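Local coordinates for putative glycyl-glycine endopeptidase lytM (Ruminococcus gnavus, PDB 3NYY), which probably acts as a metal-dependent endopeptidase of the M23 family, whose members include peptidoglycan-cleaving enzymes such as LytM, at residues G148-K153 / L184-V190. Residues are numbered along the deposited sequence; the frame is centred on the assembly and turned at random. Where two conformers were deposited one is given.
Sequences GVVTEK and LEKGDPV
V150 O is gripped from across the contact by two groups: G187 N donates a nearly straight hydrogen bond of 2.7 Å in the carbonyl plane, and the CA of K186 adds a weaker CA-H...O contact. The setting is an antiparallel beta sheet of the M23 peptidase domain, where strand 148-153 lies between strand 162-166 and the short strand 189-190, and meets the type II beta turn E185-D188 that runs directly into strand 189-190. It illustrates how a tight turn can carry on a strand's hydrogen bonding where regular pairing stops. G148 and V190 form a hydrogen-bonded pair with bonds in both directions, V149 faces P189 as a non-hydrogen-bonded pair, and V150 N then donates to D188 O at 2.9 Å. In the turn, D188 N bonds back to E185 O, while G187 has phi 95°, where a CB would press on the carbonyl O of K186.

V150 presses its side chain against the curve of this turn. Its CB lies 3.5 Å from E185 O, and CG2 reaches V190 CG1 at 4.0 Å and also touches L184 CB. I163 and I165 of strand 162-166 pack against the same valine; L184 also rests on I163 and V190 on I165. Beyond it, K153 starts with CG anti to the backbone N (chi1 -176°) and stays extended, bringing NZ 2.7 Å from L184 O, nearly along the C=O axis. A methionine here would probably leave L184 O without this donor, and the chain free to swing away from it. K186 runs its aliphatic chain past the other strand, CE coming 3.6 Å from T151 O. Within the turn, D188 OD2 accepts E185 N at 2.9 Å, the donor standing well above the carboxylate plane.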
ATOM      1  N   GLY A 148       7.243 -26.764   1.887  1.00 14.33           N
ATOM      2  CA  GLY A 148       6.636 -27.007   3.191  1.00 14.64           C
ATOM      3  C   GLY A 148       5.528 -28.007   3.172  1.00 15.07           C
ATOM      4  O   GLY A 148       5.499 -28.890   2.290  1.00 15.78           O
ATOM      5  N   VAL A 149       4.662 -27.929   4.182  1.00 14.66           N
ATOM      6  CA  VAL A 149       3.537 -28.864   4.343  1.00 14.80           C
ATOM      7  C   VAL A 149       2.308 -28.009   4.559  1.00 15.92           C
ATOM      8  O   VAL A 149       2.386 -26.989   5.243  1.00 14.81           O
ATOM      9  CB  VAL A 149       3.745 -29.816   5.547  1.00 18.37           C
ATOM     10  CG1 VAL A 149       2.533 -30.685   5.739  1.00 20.13           C
ATOM     11  CG2 VAL A 149       5.069 -30.648   5.352  1.00 19.68           C
ATOM     12  N   VAL A 150       1.192 -28.394   3.955  1.00 13.77           N
ATOM     13  CA  VAL A 150      -0.088 -27.722   4.177  1.00 14.97           C
ATOM     14  C   VAL A 150      -0.546 -28.047   5.596  1.00 14.81           C
ATOM     15  O   VAL A 150      -0.836 -29.204   5.915  1.00 16.15           O
ATOM     16  CB  VAL A 150      -1.194 -28.159   3.178  1.00 13.97           C
ATOM     17  CG1 VAL A 150      -2.507 -27.395   3.480  1.00 12.99           C
ATOM     18  CG2 VAL A 150      -0.728 -27.934   1.726  1.00 15.18           C
ATOM     19  N   THR A 151      -0.572 -27.031   6.446  1.00 13.12           N
ATOM     20  CA  THR A 151      -0.891 -27.109   7.872  0.50 12.58           C
ATOM     21  C   THR A 151      -2.336 -26.771   8.190  1.00 14.92           C
ATOM     22  O   THR A 151      -2.920 -27.342   9.117  1.00 17.82           O
ATOM     23  CB  THR A 151       0.014 -26.135   8.656  0.50 11.19           C
ATOM     24  OG1 THR A 151       1.374 -26.482   8.399  0.50 15.42           O
ATOM     25  CG2 THR A 151      -0.270 -26.150  10.166  0.50 15.71           C
ATOM     26  N   GLU A 152      -2.882 -25.770   7.475  1.00 14.51           N
ATOM     27  CA  GLU A 152      -4.286 -25.417   7.617  0.50 14.86           C
ATOM     28  C   GLU A 152      -4.866 -25.122   6.250  1.00 13.11           C
ATOM     29  O   GLU A 152      -4.162 -24.617   5.350  1.00 13.33           O
ATOM     30  CB  GLU A 152      -4.456 -24.208   8.553  0.50 16.79           C
ATOM     31  CG  GLU A 152      -4.215 -24.549  10.024  0.50 20.75           C
ATOM     32  CD  GLU A 152      -4.394 -23.376  10.970  0.50 24.33           C
ATOM     33  OE1 GLU A 152      -3.893 -22.278  10.662  0.50 25.96           O
ATOM     34  OE2 GLU A 152      -5.023 -23.557  12.036  0.50 27.48           O
ATOM     35  N   LYS A 153      -6.147 -25.428   6.086  1.00 13.94           N
ATOM     36  CA  LYS A 153      -6.853 -25.144   4.843  1.00 13.12           C
ATOM     37  C   LYS A 153      -8.329 -25.030   5.138  1.00 14.84           C
ATOM     38  O   LYS A 153      -8.953 -25.984   5.621  1.00 17.47           O
ATOM     39  CB  LYS A 153      -6.626 -26.218   3.811  1.00 14.48           C
ATOM     40  CG  LYS A 153      -7.285 -25.907   2.445  1.00 17.13           C
ATOM     41  CD  LYS A 153      -7.403 -27.181   1.630  1.00 19.52           C
ATOM     42  CE  LYS A 153      -8.079 -26.926   0.249  1.00 22.25           C
ATOM     43  NZ  LYS A 153      -8.632 -28.199  -0.273  1.00 20.77           N
ATOM     44  N   LEU A 184      -5.174 -29.459  -3.004  1.00 16.46           N
ATOM     45  CA  LEU A 184      -4.290 -29.671  -1.868  1.00 17.43           C
ATOM     46  C   LEU A 184      -5.128 -29.951  -0.622  1.00 18.86           C
ATOM     47  O   LEU A 184      -6.234 -29.401  -0.449  1.00 20.81           O
ATOM     48  CB  LEU A 184      -3.410 -28.441  -1.598  1.00 17.05           C
ATOM     49  CG  LEU A 184      -2.407 -28.056  -2.662  1.00 16.33           C
ATOM     50  CD1 LEU A 184      -1.873 -26.635  -2.379  1.00 17.99           C
ATOM     51  CD2 LEU A 184      -1.264 -29.044  -2.755  1.00 21.21           C
ATOM     52  N   GLU A 185      -4.591 -30.812   0.231  1.00 19.16           N
ATOM     53  CA  GLU A 185      -5.217 -31.117   1.500  1.00 20.57           C
ATOM     54  C   GLU A 185      -4.186 -30.982   2.585  1.00 19.57           C
ATOM     55  O   GLU A 185      -2.980 -31.078   2.321  1.00 18.41           O
ATOM     56  CB  GLU A 185      -5.714 -32.555   1.542  1.00 22.82           C
ATOM     57  CG  GLU A 185      -6.688 -32.885   0.431  1.00 32.47           C
ATOM     58  CD  GLU A 185      -7.528 -34.104   0.755  1.00 49.66           C
ATOM     59  OE1 GLU A 185      -8.302 -34.045   1.736  1.00 56.88           O
ATOM     60  OE2 GLU A 185      -7.407 -35.114   0.036  1.00 61.14           O
ATOM     61  N   LYS A 186      -4.666 -30.742   3.800  1.00 19.92           N
ATOM     62  CA  LYS A 186      -3.813 -30.739   4.960  1.00 19.77           C
ATOM     63  C   LYS A 186      -2.944 -31.947   4.984  1.00 19.25           C
ATOM     64  O   LYS A 186      -3.441 -33.067   4.747  1.00 19.31           O
ATOM     65  CB  LYS A 186      -4.618 -30.689   6.261  1.00 22.25           C
ATOM     66  CG  LYS A 186      -5.107 -29.300   6.573  1.00 32.80           C
ATOM     67  CD  LYS A 186      -6.208 -29.283   7.633  1.00 38.47           C
ATOM     68  CE  LYS A 186      -5.701 -29.648   9.012  1.00 44.02           C
ATOM     69  NZ  LYS A 186      -6.812 -29.532  10.019  1.00 43.27           N
ATOM     70  N   GLY A 187      -1.660 -31.732   5.273  1.00 16.64           N
ATOM     71  CA  GLY A 187      -0.668 -32.816   5.302  1.00 17.26           C
ATOM     72  C   GLY A 187       0.117 -33.001   4.017  1.00 17.99           C
ATOM     73  O   GLY A 187       1.148 -33.661   4.030  1.00 20.48           O
ATOM     74  N   ASP A 188      -0.356 -32.441   2.904  1.00 15.88           N
ATOM     75  CA  ASP A 188       0.324 -32.568   1.621  1.00 16.18           C
ATOM     76  C   ASP A 188       1.600 -31.736   1.614  1.00 18.93           C
ATOM     77  O   ASP A 188       1.623 -30.608   2.088  1.00 15.88           O
ATOM     78  CB  ASP A 188      -0.556 -32.102   0.467  1.00 16.63           C
ATOM     79  CG  ASP A 188      -1.665 -33.100   0.096  1.00 19.52           C
ATOM     80  OD1 ASP A 188      -1.666 -34.251   0.617  1.00 22.95           O
ATOM     81  OD2 ASP A 188      -2.526 -32.697  -0.709  1.00 22.76           O
ATOM     82  N   PRO A 189       2.670 -32.285   1.056  1.00 17.71           N
ATOM     83  CA  PRO A 189       3.885 -31.544   0.853  1.00 17.68           C
ATOM     84  C   PRO A 189       3.728 -30.602  -0.343  1.00 18.42           C
ATOM     85  O   PRO A 189       3.060 -30.953  -1.307  1.00 22.03           O
ATOM     86  CB  PRO A 189       4.909 -32.660   0.557  1.00 19.74           C
ATOM     87  CG  PRO A 189       4.101 -33.702  -0.169  1.00 21.56           C
ATOM     88  CD  PRO A 189       2.763 -33.679   0.532  1.00 19.37           C
ATOM     89  N   VAL A 190       4.359 -29.432  -0.281  1.00 15.95           N
ATOM     90  CA  VAL A 190       4.426 -28.490  -1.386  1.00 15.09           C
ATOM     91  C   VAL A 190       5.901 -28.097  -1.624  1.00 13.94           C
ATOM     92  O   VAL A 190       6.729 -28.116  -0.688  1.00 15.99           O
ATOM     93  CB  VAL A 190       3.557 -27.200  -1.185  1.00 16.68           C
ATOM     94  CG1 VAL A 190       2.055 -27.591  -1.135  1.00 17.45           C
ATOM     95  CG2 VAL A 190       3.990 -26.395  -0.006  1.00 17.33           C
TER